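Local coordinates for DUF5348 domain-containing protein (Ruminococcus gnavus, PDB 3NRL) that is of unknown function but folds as a small all-beta domain of the DUF5348 family that pairs with a second copy of itself, at residues A[56-60]-A[61-65]. Residues are numbered along the deposited sequence; the frame is centred on the assembly and turned at random.
Sequences WYLVG and LNVSR
L58 and V63 meet methyl to methyl across the bend where the chain leaves strand 56-59. CD1 of L58 lies 4.4 Å from CG2 of V63, a loose apolar touch. In L58, CG stands anti to the carbonyl carbon (chi1 -57°), and the extended chi2 (-179°) carries CD1 on towards the loop. The CB of L58 points to the loop, and the CB of V63 points back to the strand.

G60 makes the bend. Its positive phi (112°) would press a side chain against the carbonyl O of V59. V59 itself points its side chain away from the returning loop. As the chain doubles back, the carbonyl O of L58 comes 3.7 Å from the carbonyl O of L61.

Within this chain, strand 56-59 is an outermost strand of the antiparallel sheet, next to strand 44-52. The loop that follows leads to strand 70-72, on the far side of strand 36-41.

L61 sits just after the turn. Its CG lies opposite the backbone N, and the isobutyl group leads away from 56-60. There it packs on V48, V39 and V41 of the sheet, while I50, F37, L66 and L69 pack around the buried L58.

Further along, the loop faces the second subunit, where V63 also packs on L24 of that chain and S64 OG hydrogen-bonds E25 of that chain. The R65 guanidinium forms salt bridges to D12 through NH1 and to E14 through NH2, both in the second subunit.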
ATOM      1  N   TRP A  56      10.147 -11.583   3.346  1.00 29.28           N
ATOM      2  CA  TRP A  56      10.624 -10.421   2.599  1.00 26.32           C
ATOM      3  C   TRP A  56      11.094  -9.305   3.527  1.00 24.88           C
ATOM      4  O   TRP A  56      10.458  -9.022   4.543  1.00 21.72           O
ATOM      5  CB  TRP A  56       9.519  -9.876   1.694  1.00 26.13           C
ATOM      6  CG  TRP A  56       9.064 -10.831   0.644  1.00 26.92           C
ATOM      7  CD1 TRP A  56       7.965 -11.636   0.687  1.00 22.09           C
ATOM      8  CD2 TRP A  56       9.699 -11.085  -0.615  1.00 25.31           C
ATOM      9  NE1 TRP A  56       7.873 -12.375  -0.469  1.00 32.06           N
ATOM     10  CE2 TRP A  56       8.926 -12.056  -1.285  1.00 26.63           C
ATOM     11  CE3 TRP A  56      10.849 -10.584  -1.241  1.00 28.28           C
ATOM     12  CZ2 TRP A  56       9.262 -12.538  -2.553  1.00 19.61           C
ATOM     13  CZ3 TRP A  56      11.184 -11.065  -2.507  1.00 33.54           C
ATOM     14  CH2 TRP A  56      10.392 -12.033  -3.146  1.00 26.77           C
ATOM     15  N   TYR A  57      12.204  -8.662   3.173  1.00 19.69           N
ATOM     16  CA  TYR A  57      12.720  -7.569   3.983  1.00 18.74           C
ATOM     17  C   TYR A  57      13.486  -6.590   3.103  1.00 20.61           C
ATOM     18  O   TYR A  57      13.842  -6.906   1.967  1.00 20.00           O
ATOM     19  CB  TYR A  57      13.632  -8.104   5.092  1.00 19.61           C
ATOM     20  CG  TYR A  57      14.924  -8.715   4.600  1.00 20.39           C
ATOM     21  CD1 TYR A  57      16.093  -7.961   4.535  1.00 25.76           C
ATOM     22  CD2 TYR A  57      14.979 -10.053   4.209  1.00 21.71           C
ATOM     23  CE1 TYR A  57      17.290  -8.525   4.100  1.00 26.83           C
ATOM     24  CE2 TYR A  57      16.172 -10.629   3.769  1.00 28.59           C
ATOM     25  CZ  TYR A  57      17.321  -9.856   3.721  1.00 26.57           C
ATOM     26  OH  TYR A  57      18.501 -10.420   3.308  1.00 27.62           O
ATOM     27  N   LEU A  58      13.728  -5.393   3.624  1.00 19.55           N
ATOM     28  CA  LEU A  58      14.451  -4.396   2.853  1.00 18.77           C
ATOM     29  C   LEU A  58      15.846  -4.151   3.404  1.00 23.18           C
ATOM     30  O   LEU A  58      16.049  -4.066   4.616  1.00 24.35           O
ATOM     31  CB  LEU A  58      13.678  -3.076   2.839  1.00 19.06           C
ATOM     32  CG  LEU A  58      12.240  -3.106   2.316  1.00 14.80           C
ATOM     33  CD1 LEU A  58      11.658  -1.693   2.362  1.00 21.85           C
ATOM     34  CD2 LEU A  58      12.214  -3.645   0.894  1.00 14.75           C
ATOM     35  N   VAL A  59      16.816  -4.072   2.502  1.00 21.66           N
ATOM     36  CA  VAL A  59      18.179  -3.773   2.892  1.00 15.05           C
ATOM     37  C   VAL A  59      18.298  -2.274   2.630  1.00 18.23           C
ATOM     38  O   VAL A  59      17.913  -1.800   1.561  1.00 20.21           O
ATOM     39  CB  VAL A  59      19.214  -4.506   2.003  1.00 18.44           C
ATOM     40  CG1 VAL A  59      20.615  -3.963   2.277  1.00 21.88           C
ATOM     41  CG2 VAL A  59      19.164  -6.007   2.267  1.00 19.24           C
ATOM     42  N   GLY A  60      18.795  -1.529   3.610  1.00 16.65           N
ATOM     43  CA  GLY A  60      18.961  -0.100   3.427  1.00 22.95           C
ATOM     44  C   GLY A  60      18.060   0.780   4.263  1.00 24.03           C
ATOM     45  O   GLY A  60      18.259   1.992   4.326  1.00 24.40           O
ATOM     46  N   LEU A  61      17.072   0.176   4.912  1.00 24.42           N
ATOM     47  CA  LEU A  61      16.147   0.936   5.730  1.00 25.26           C
ATOM     48  C   LEU A  61      15.449   0.031   6.735  1.00 22.97           C
ATOM     49  O   LEU A  61      14.939  -1.031   6.381  1.00 23.90           O
ATOM     50  CB  LEU A  61      15.109   1.622   4.831  1.00 20.68           C
ATOM     51  CG  LEU A  61      14.020   2.486   5.471  1.00 26.28           C
ATOM     52  CD1 LEU A  61      14.632   3.668   6.208  1.00 23.69           C
ATOM     53  CD2 LEU A  61      13.078   2.976   4.381  1.00 31.30           C
ATOM     54  N   ASN A  62      15.438   0.450   7.993  1.00 20.37           N
ATOM     55  CA  ASN A  62      14.777  -0.329   9.025  1.00 24.51           C
ATOM     56  C   ASN A  62      13.320   0.120   9.120  1.00 23.76           C
ATOM     57  O   ASN A  62      13.032   1.279   9.431  1.00 21.65           O
ATOM     58  CB  ASN A  62      15.485  -0.133  10.368  1.00 34.83           C
ATOM     59  CG  ASN A  62      16.840  -0.818  10.421  1.00 41.25           C
ATOM     60  OD1 ASN A  62      17.754  -0.359  11.104  1.00 44.10           O
ATOM     61  ND2 ASN A  62      16.972  -1.932   9.707  1.00 34.11           N
ATOM     62  N   VAL A  63      12.408  -0.799   8.816  1.00 18.41           N
ATOM     63  CA  VAL A  63      10.978  -0.514   8.882  1.00 25.58           C
ATOM     64  C   VAL A  63      10.256  -1.642   9.620  1.00 24.34           C
ATOM     65  O   VAL A  63      10.717  -2.783   9.624  1.00 22.97           O
ATOM     66  CB  VAL A  63      10.367  -0.377   7.473  1.00 21.91           C
ATOM     67  CG1 VAL A  63      10.927   0.845   6.775  1.00 22.64           C
ATOM     68  CG2 VAL A  63      10.659  -1.625   6.666  1.00 21.01           C
ATOM     69  N   SER A  64       9.124  -1.320  10.240  1.00 18.98           N
ATOM     70  CA  SER A  64       8.348  -2.314  10.980  1.00 21.76           C
ATOM     71  C   SER A  64       7.762  -3.348  10.027  1.00 24.94           C
ATOM     72  O   SER A  64       7.644  -4.529  10.366  1.00 27.72           O
ATOM     73  CB  SER A  64       7.214  -1.630  11.747  1.00 21.56           C
ATOM     74  OG  SER A  64       6.315  -0.991  10.856  1.00 18.85           O
ATOM     75  N   ARG A  65       7.393  -2.885   8.836  1.00 19.34           N
ATOM     76  CA  ARG A  65       6.820  -3.735   7.803  1.00 17.43           C
ATOM     77  C   ARG A  65       6.900  -3.005   6.468  1.00 12.68           C
ATOM     78  O   ARG A  65       7.022  -1.780   6.433  1.00 15.41           O
ATOM     79  CB  ARG A  65       5.362  -4.071   8.128  1.00 21.75           C
ATOM     80  CG  ARG A  65       4.396  -2.904   8.032  1.00 25.99           C
ATOM     81  CD  ARG A  65       2.968  -3.424   7.952  1.00 39.16           C
ATOM     82  NE  ARG A  65       2.323  -3.532   9.254  1.00 41.30           N
ATOM     83  CZ  ARG A  65       1.305  -4.347   9.521  1.00 28.46           C
ATOM     84  NH1 ARG A  65       0.815  -5.146   8.579  1.00 28.06           N
ATOM     85  NH2 ARG A  65       0.761  -4.345  10.728  1.00 33.45           N
TER